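Local coordinates for protein putative malic enzyme ((S)-malate:NAD+ oxidoreductase (decarboxylating)) (Streptococcus pyogenes, PDB 2A9F) that probably acts as an NAD-dependent malic enzyme, oxidising and decarboxylating (S)-malate with the help of a divalent metal ion, at residues Ile123-Ala128 against Lys153-Pro158; Val171-Phe176 against Ala347-Ile352; Lys184-Val189 against Leu208-Thr213. All blocks are in the same frame, centred on the assembly; numbering follows the deposited sequence.

Contact 1 (Ile123-Ala128 against Lys153-Pro158)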
loop_
_atom_site.group_PDB
_atom_site.type_symbol
_atom_site.label_atom_id
_atom_site.label_comp_id
_atom_site.label_asym_id
_atom_site.label_seq_id
_atom_site.Cartn_x
_atom_site.Cartn_y
_atom_site.Cartn_z
ATOM N N ILE A 123 -4.841 -1.247 -12.561
ATOM C CA ILE A 123 -4.604 -0.579 -11.269
ATOM C C ILE A 123 -3.294 -1.086 -10.678
ATOM O O ILE A 123 -2.432 -0.307 -10.265
ATOM C CB ILE A 123 -5.739 -0.882 -10.250
ATOM C CG1 ILE A 123 -6.888 0.113 -10.432
ATOM C CG2 ILE A 123 -5.195 -0.827 -8.819
ATOM C CD1 ILE A 123 -8.206 -0.391 -9.903
ATOM N N VAL A 124 -3.168 -2.407 -10.640
ATOM C CA VAL A 124 -1.988 -3.071 -10.121
ATOM C C VAL A 124 -0.760 -2.736 -10.951
ATOM O O VAL A 124 0.306 -2.468 -10.402
ATOM C CB VAL A 124 -2.192 -4.589 -10.113
ATOM C CG1 VAL A 124 -0.868 -5.302 -9.933
ATOM C CG2 VAL A 124 -3.169 -4.957 -9.011
ATOM N N LYS A 125 -0.901 -2.740 -12.273
ATOM C CA LYS A 125 0.239 -2.429 -13.124
ATOM C C LYS A 125 0.766 -1.040 -12.731
ATOM O O LYS A 125 1.969 -0.785 -12.733
ATOM C CB LYS A 125 -0.174 -2.463 -14.606
ATOM C CG LYS A 125 0.809 -3.193 -15.508
ATOM C CD LYS A 125 0.221 -3.450 -16.898
ATOM C CE LYS A 125 -0.040 -2.145 -17.642
ATOM N NZ LYS A 125 -0.843 -2.332 -18.879
ATOM N N ALA A 126 -0.144 -0.147 -12.375
ATOM C CA ALA A 126 0.260 1.192 -11.990
ATOM C C ALA A 126 0.908 1.211 -10.595
ATOM O O ALA A 126 1.687 2.114 -10.274
ATOM C CB ALA A 126 -0.942 2.120 -12.044
ATOM N N LEU A 127 0.578 0.216 -9.774
ATOM C CA LEU A 127 1.125 0.108 -8.430
ATOM C C LEU A 127 2.483 -0.555 -8.471
ATOM O O LEU A 127 3.365 -0.238 -7.674
ATOM C CB LEU A 127 0.221 -0.743 -7.536
ATOM C CG LEU A 127 -1.124 -0.183 -7.103
ATOM C CD1 LEU A 127 -1.954 -1.273 -6.487
ATOM C CD2 LEU A 127 -0.901 0.951 -6.127
ATOM N N ALA A 128 2.646 -1.469 -9.420
ATOM C CA ALA A 128 3.873 -2.243 -9.547
ATOM C C ALA A 128 5.172 -1.539 -9.124
ATOM O O ALA A 128 5.971 -2.110 -8.401
ATOM C CB ALA A 128 3.991 -2.787 -10.966
ATOM N N LYS A 153 2.417 -11.450 -17.371
ATOM C CA LYS A 153 2.991 -11.077 -18.654
ATOM C C LYS A 153 3.379 -9.608 -18.714
ATOM O O LYS A 153 4.509 -9.277 -19.066
ATOM C CB LYS A 153 2.001 -11.414 -19.779
ATOM C CG LYS A 153 2.445 -12.542 -20.716
ATOM C CD LYS A 153 3.672 -12.120 -21.549
ATOM C CE LYS A 153 4.058 -13.137 -22.637
ATOM N NZ LYS A 153 4.602 -14.447 -22.131
ATOM N N GLU A 154 2.455 -8.728 -18.349
ATOM C CA GLU A 154 2.711 -7.294 -18.392
ATOM C C GLU A 154 3.527 -6.664 -17.254
ATOM O O GLU A 154 3.981 -5.531 -17.391
ATOM C CB GLU A 154 1.377 -6.553 -18.549
ATOM C CG GLU A 154 0.784 -6.677 -19.950
ATOM C CD GLU A 154 -0.692 -6.321 -20.024
ATOM O OE1 GLU A 154 -1.093 -5.276 -19.471
ATOM O OE2 GLU A 154 -1.452 -7.089 -20.655
ATOM N N CYS A 155 3.729 -7.375 -16.144
ATOM C CA CYS A 155 4.491 -6.817 -15.020
ATOM C C CYS A 155 5.982 -7.126 -14.990
ATOM O O CYS A 155 6.433 -8.168 -15.479
ATOM C CB CYS A 155 3.890 -7.258 -13.687
ATOM S SG CYS A 155 2.507 -6.270 -13.136
ATOM N N HIS A 156 6.734 -6.213 -14.379
ATOM C CA HIS A 156 8.186 -6.345 -14.253
ATOM C C HIS A 156 8.571 -6.960 -12.905
ATOM O O HIS A 156 9.753 -7.138 -12.597
ATOM C CB HIS A 156 8.855 -4.971 -14.421
ATOM C CG HIS A 156 8.450 -4.257 -15.674
ATOM N ND1 HIS A 156 7.216 -3.659 -15.825
ATOM C CD2 HIS A 156 9.097 -4.085 -16.852
ATOM C CE1 HIS A 156 7.120 -3.151 -17.042
ATOM N NE2 HIS A 156 8.248 -3.395 -17.685
ATOM N N ILE A 157 7.559 -7.277 -12.106
ATOM C CA ILE A 157 7.772 -7.886 -10.806
ATOM C C ILE A 157 6.923 -9.136 -10.749
ATOM O O ILE A 157 5.937 -9.251 -11.460
ATOM C CB ILE A 157 7.381 -6.936 -9.655
ATOM C CG1 ILE A 157 5.966 -6.386 -9.879
ATOM C CG2 ILE A 157 8.401 -5.815 -9.549
ATOM C CD1 ILE A 157 5.440 -5.544 -8.721
ATOM N N PRO A 158 7.293 -10.088 -9.892
ATOM C CA PRO A 158 6.552 -11.339 -9.764
ATOM C C PRO A 158 5.136 -11.212 -9.218
ATOM O O PRO A 158 4.910 -10.569 -8.197
ATOM C CB PRO A 158 7.452 -12.166 -8.856
ATOM C CG PRO A 158 8.026 -11.126 -7.945
ATOM C CD PRO A 158 8.385 -10.021 -8.907
#
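The flat group that carries this contact is the carboxylate of Glu-154, which meets the side chain of Lys-125 through one oxygen. Lys-125 NZ forms a salt bridge to Glu-154 OE1 at 3.0 Å, nearly head-on, in line with the C-O bond. The other oxygen, OE2, is held by a salt bridge to NE of Arg-150, so the carboxylate is shared between two basic groups. A bend at the third torsion (chi3 65°) brings the lysine's end to the glutamate. Lys-125 CD lies 3.7 Å from Glu-154 CB, so the two chains also touch through their carbons.

Further along, the contact is mainly apolar. Cys-155 SG lies 4.2 Å from Lys-125 CG and 4.4 Å from Ala-128 CB. Ile-157 turns CG1 between its backbone N and carbonyl carbon (chi1 51°). Ile-157 CD1 then rests 3.8 Å from Ala-128 CB and 3.5 Å from Ala-128 O. In helix 117-127, Ala-126 packs on Leu-112 of the second subunit. The contact joins the C-terminal ends of two helices: helix 117-127 links strands 106-111 and 133-136, and helix 143-154 links 133-136 and 159-161, in the parallel alpha/beta part of the malic enzyme N-terminal domain.

Contact 2 (Val171-Phe176 against Ala347-Ile352)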
loop_
_atom_site.group_PDB
_atom_site.type_symbol
_atom_site.label_atom_id
_atom_site.label_comp_id
_atom_site.label_asym_id
_atom_site.label_seq_id
_atom_site.Cartn_x
_atom_site.Cartn_y
_atom_site.Cartn_z
ATOM N N VAL A 171 0.528 -29.606 -2.622
ATOM C CA VAL A 171 0.043 -30.914 -3.022
ATOM C C VAL A 171 1.191 -31.618 -3.732
ATOM O O VAL A 171 1.402 -32.818 -3.565
ATOM C CB VAL A 171 -1.164 -30.801 -3.954
ATOM C CG1 VAL A 171 -1.503 -32.178 -4.548
ATOM C CG2 VAL A 171 -2.365 -30.258 -3.163
ATOM N N LEU A 172 1.951 -30.843 -4.493
ATOM C CA LEU A 172 3.078 -31.379 -5.215
ATOM C C LEU A 172 4.134 -31.850 -4.230
ATOM O O LEU A 172 4.835 -32.839 -4.478
ATOM C CB LEU A 172 3.664 -30.316 -6.143
ATOM C CG LEU A 172 4.680 -30.819 -7.170
ATOM C CD1 LEU A 172 4.123 -32.052 -7.889
ATOM C CD2 LEU A 172 4.980 -29.726 -8.168
ATOM N N ALA A 173 4.249 -31.156 -3.104
ATOM C CA ALA A 173 5.247 -31.536 -2.114
ATOM C C ALA A 173 4.736 -32.748 -1.367
ATOM O O ALA A 173 5.518 -33.627 -0.972
ATOM C CB ALA A 173 5.504 -30.387 -1.142
ATOM N N ALA A 174 3.416 -32.789 -1.191
ATOM C CA ALA A 174 2.774 -33.883 -0.484
ATOM C C ALA A 174 2.895 -35.207 -1.238
ATOM O O ALA A 174 2.765 -36.276 -0.645
ATOM C CB ALA A 174 1.315 -33.557 -0.233
ATOM N N ILE A 175 3.129 -35.162 -2.544
ATOM C CA ILE A 175 3.261 -36.423 -3.249
ATOM C C ILE A 175 4.734 -36.828 -3.238
ATOM O O ILE A 175 5.040 -37.998 -3.066
ATOM C CB ILE A 175 2.697 -36.393 -4.723
ATOM C CG1 ILE A 175 3.790 -36.042 -5.719
ATOM C CG2 ILE A 175 1.539 -35.414 -4.844
ATOM C CD1 ILE A 175 3.388 -36.347 -7.141
ATOM N N PHE A 176 5.642 -35.874 -3.411
ATOM C CA PHE A 176 7.065 -36.204 -3.377
ATOM C C PHE A 176 7.286 -37.084 -2.141
ATOM O O PHE A 176 7.991 -38.104 -2.184
ATOM C CB PHE A 176 7.911 -34.942 -3.249
ATOM C CG PHE A 176 8.023 -34.152 -4.511
ATOM C CD1 PHE A 176 8.099 -32.762 -4.463
ATOM C CD2 PHE A 176 8.080 -34.786 -5.748
ATOM C CE1 PHE A 176 8.228 -32.008 -5.629
ATOM C CE2 PHE A 176 8.209 -34.044 -6.926
ATOM C CZ PHE A 176 8.282 -32.653 -6.866
ATOM N N ALA A 347 10.579 -26.087 -7.103
ATOM C CA ALA A 347 11.700 -25.904 -6.190
ATOM C C ALA A 347 11.102 -25.790 -4.795
ATOM O O ALA A 347 11.531 -26.475 -3.863
ATOM C CB ALA A 347 12.463 -24.641 -6.546
ATOM N N ALA A 348 10.086 -24.941 -4.668
ATOM C CA ALA A 348 9.412 -24.741 -3.393
ATOM C C ALA A 348 8.856 -26.055 -2.862
ATOM O O ALA A 348 8.925 -26.328 -1.666
ATOM C CB ALA A 348 8.287 -23.719 -3.546
ATOM N N ALA A 349 8.315 -26.874 -3.757
ATOM C CA ALA A 349 7.738 -28.155 -3.361
ATOM C C ALA A 349 8.760 -29.121 -2.784
ATOM O O ALA A 349 8.464 -29.843 -1.833
ATOM C CB ALA A 349 7.034 -28.798 -4.542
ATOM N N LYS A 350 9.954 -29.154 -3.358
ATOM C CA LYS A 350 10.987 -30.050 -2.840
ATOM C C LYS A 350 11.437 -29.560 -1.471
ATOM O O LYS A 350 11.546 -30.347 -0.531
ATOM C CB LYS A 350 12.177 -30.119 -3.798
ATOM C CG LYS A 350 11.945 -31.009 -5.013
ATOM C CD LYS A 350 13.054 -30.821 -6.045
ATOM C CE LYS A 350 12.841 -31.722 -7.258
ATOM N NZ LYS A 350 13.855 -31.479 -8.317
ATOM N N GLY A 351 11.680 -28.252 -1.373
ATOM C CA GLY A 351 12.093 -27.645 -0.118
ATOM C C GLY A 351 11.102 -28.036 0.954
ATOM O O GLY A 351 11.468 -28.578 2.001
ATOM N N ILE A 352 9.830 -27.778 0.690
ATOM C CA ILE A 352 8.795 -28.144 1.638
ATOM C C ILE A 352 8.956 -29.631 1.961
ATOM O O ILE A 352 8.882 -30.040 3.124
ATOM C CB ILE A 352 7.385 -27.892 1.042
ATOM C CG1 ILE A 352 7.108 -26.396 0.972
ATOM C CG2 ILE A 352 6.323 -28.603 1.866
ATOM C CD1 ILE A 352 5.640 -26.069 0.738
#
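Phe-176 reaches from helix 162-180 to helix 342-354, and its ring does the touching. CG lies anti to the carbonyl carbon and beside the backbone N (chi1 -76°), and this sends the ring across to the other helix. CB and CG make no close approach there. Phe-176 CD1 comes 3.9 Å from Ala-349 O, which lies at the ring edge, in its plane. Phe-176 CE1 is 3.6 Å from Ala-349 CB, also at the edge, and 3.9 Å from Lys-350 CG, where the lysine chain starts outward. At the tip, CZ packs on Ala-210, and CE2 beside it packs on Leu-186. One ring face is taken by Leu-172 O from its own helix, offset toward the rim.

The closest backbone approach is one turn earlier. The CA atoms of Ala-173 and Ala-349 are only 4.4 Å apart. Ala-173 CB sits 3.1 Å from Ala-349 O and 3.6 Å from Ile-352 CG2. Ala-349 CB touches Ala-173, Phe-176 and Leu-172; Leu-172 CB is 4.0 Å from Ala-349 CB. Ile-352 also packs on Val-375 of helix 373-379, and Leu-172 packs on Leu-207 of helix 198-210.

The segment axes pass 8.0 Å apart at a signed crossing angle of -50°. Small residues at the crossing let the helices come this close. It is an alanine-lined helix crossing, close to the classical -50° class, within the Rossmann-type NAD-binding domain of a malic enzyme.

Contact 3 (Lys184-Val189 against Leu208-Thr213)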
loop_
_atom_site.group_PDB
_atom_site.type_symbol
_atom_site.label_atom_id
_atom_site.label_comp_id
_atom_site.label_asym_id
_atom_site.label_seq_id
_atom_site.Cartn_x
_atom_site.Cartn_y
_atom_site.Cartn_z
ATOM N N LYS A 184 7.875 -46.024 -5.028
ATOM C CA LYS A 184 7.626 -45.853 -6.453
ATOM C C LYS A 184 8.250 -44.539 -6.914
ATOM O O LYS A 184 8.607 -43.707 -6.095
ATOM C CB LYS A 184 6.117 -45.843 -6.705
ATOM C CG LYS A 184 5.383 -46.998 -6.034
ATOM C CD LYS A 184 3.857 -46.928 -6.207
ATOM C CE LYS A 184 3.165 -48.092 -5.497
ATOM N NZ LYS A 184 1.680 -48.000 -5.523
ATOM N N SER A 185 8.400 -44.355 -8.219
ATOM C CA SER A 185 8.954 -43.107 -8.731
ATOM C C SER A 185 7.812 -42.261 -9.291
ATOM O O SER A 185 6.657 -42.697 -9.328
ATOM C CB SER A 185 9.983 -43.370 -9.835
ATOM O OG SER A 185 10.519 -42.154 -10.339
ATOM N N LEU A 186 8.140 -41.051 -9.725
ATOM C CA LEU A 186 7.139 -40.153 -10.279
ATOM C C LEU A 186 6.940 -40.465 -11.767
ATOM O O LEU A 186 6.033 -39.933 -12.411
ATOM C CB LEU A 186 7.588 -38.700 -10.086
ATOM C CG LEU A 186 6.586 -37.582 -10.391
ATOM C CD1 LEU A 186 5.328 -37.738 -9.544
ATOM C CD2 LEU A 186 7.262 -36.242 -10.127
ATOM N N ASP A 187 7.793 -41.340 -12.300
ATOM C CA ASP A 187 7.726 -41.731 -13.706
ATOM C C ASP A 187 7.146 -43.125 -13.812
ATOM O O ASP A 187 7.095 -43.693 -14.895
ATOM C CB ASP A 187 9.116 -41.745 -14.336
ATOM C CG ASP A 187 9.899 -40.471 -14.072
ATOM O OD1 ASP A 187 9.758 -39.507 -14.859
ATOM O OD2 ASP A 187 10.652 -40.438 -13.069
ATOM N N GLU A 188 6.735 -43.681 -12.680
ATOM C CA GLU A 188 6.155 -45.013 -12.650
ATOM C C GLU A 188 4.730 -44.863 -12.142
ATOM O O GLU A 188 3.955 -45.820 -12.120
ATOM C CB GLU A 188 6.925 -45.918 -11.682
ATOM C CG GLU A 188 8.431 -46.018 -11.906
ATOM C CD GLU A 188 9.127 -46.827 -10.812
ATOM O OE1 GLU A 188 8.810 -48.031 -10.658
ATOM O OE2 GLU A 188 9.990 -46.257 -10.100
ATOM N N VAL A 189 4.382 -43.656 -11.723
ATOM C CA VAL A 189 3.051 -43.430 -11.192
ATOM C C VAL A 189 1.981 -43.063 -12.209
ATOM O O VAL A 189 2.224 -42.318 -13.159
ATOM C CB VAL A 189 3.074 -42.349 -10.083
ATOM C CG1 VAL A 189 3.692 -42.919 -8.801
ATOM C CG2 VAL A 189 3.862 -41.142 -10.559
ATOM N N LEU A 208 3.862 -32.757 -14.902
ATOM C CA LEU A 208 4.693 -33.211 -16.005
ATOM C C LEU A 208 6.082 -32.608 -15.884
ATOM O O LEU A 208 7.085 -33.294 -16.097
ATOM C CB LEU A 208 4.041 -32.853 -17.344
ATOM C CG LEU A 208 2.733 -33.626 -17.552
ATOM C CD1 LEU A 208 2.194 -33.380 -18.961
ATOM C CD2 LEU A 208 2.973 -35.117 -17.315
ATOM N N ALA A 209 6.129 -31.330 -15.512
ATOM C CA ALA A 209 7.383 -30.606 -15.331
ATOM C C ALA A 209 8.160 -31.172 -14.144
ATOM O O ALA A 209 9.386 -31.109 -14.101
ATOM C CB ALA A 209 7.095 -29.131 -15.102
ATOM N N ALA A 210 7.436 -31.736 -13.185
ATOM C CA ALA A 210 8.053 -32.296 -11.996
ATOM C C ALA A 210 8.625 -33.673 -12.245
ATOM O O ALA A 210 9.386 -34.185 -11.430
ATOM C CB ALA A 210 7.046 -32.351 -10.866
ATOM N N GLY A 211 8.261 -34.273 -13.371
ATOM C CA GLY A 211 8.749 -35.607 -13.686
ATOM C C GLY A 211 7.660 -36.528 -14.218
ATOM O O GLY A 211 7.841 -37.167 -15.256
ATOM N N ALA A 212 6.531 -36.580 -13.506
ATOM C CA ALA A 212 5.381 -37.411 -13.867
ATOM C C ALA A 212 5.321 -37.810 -15.342
ATOM O O ALA A 212 5.315 -36.959 -16.231
ATOM C CB ALA A 212 4.076 -36.702 -13.465
ATOM N N THR A 213 5.260 -39.118 -15.577
ATOM C CA THR A 213 5.205 -39.695 -16.919
ATOM C C THR A 213 3.778 -39.882 -17.443
ATOM O O THR A 213 3.470 -39.513 -18.578
ATOM C CB THR A 213 5.905 -41.080 -16.947
ATOM O OG1 THR A 213 7.305 -40.922 -16.678
ATOM C CG2 THR A 213 5.717 -41.753 -18.295
#
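Leu-186 O is approached by two groups of the other segment. Thr-213 N gives Leu-186 O a weak hydrogen bond of 3.4 Å. Ala-212 CA lies 3.0 Å from Leu-186 O in a CA-H...O contact that is nearly straight, with 169° at the hydrogen. One residue on, Thr-213 OG1 donates a weak bond of 3.3 Å to Asp-187 O. The side chains of Asp-187 and Thr-213 cross at about a right angle.

Asp-187 OD1 lies 3.1 Å from Gly-211 O. Both are acceptors, so this is no hydrogen bond and probably costs some electrostatic energy. Asp-187 OD2 takes a weak bond of 3.2 Å from Ser-185 OG, which may help to set the carboxylate's direction.

The apolar half rests on Leu-186. Its CG lies anti to the backbone N (chi1 -170°), which carries the branch over the end of helix 198-210. There Leu-186 CD2 is 3.2 Å from Ala-210 O and 4.0 Å from Ala-210 CB, and Leu-186 CG meets Ala-212 CB at 4.1 Å. Gly-211 leaves the helix with a positive phi of 136° and turns the chain toward strand 214-219. Leu-186 and Ala-212 both pack on Ile-191 of strand 190-194.

Burial of Leu-186 and close backbone fit probably contribute much of the hold. The weak polar bonds probably help to align the two chains near the surface, where Asp-187 and Thr-213 are exposed.

In the fold
Contacts 2 and 3 belong to one packed region of the NAD-binding domain, with centres 13 Å apart. They touch: Ile-175 CD1 is 3.4 Å from Leu-186 CD1, and Leu-172 CD1 is 4.2 Å from Ala-210 CB. Contact 1 stands apart in the N-terminal domain, across the chain's centre from contact 2. Its nearest atoms are about 13 Å from contact 2 and about 16 Å from contact 3. Contacts 1 and 3 lie away from the metal and predicted malate sites. Contact 2 is nearer: the Ile-352 side chain is about 9 Å from that of Asn-320, predicted to bind malate. Helix 162-180 carries Asp-163, which binds a magnesium ion together with Glu-137 and Asp-138.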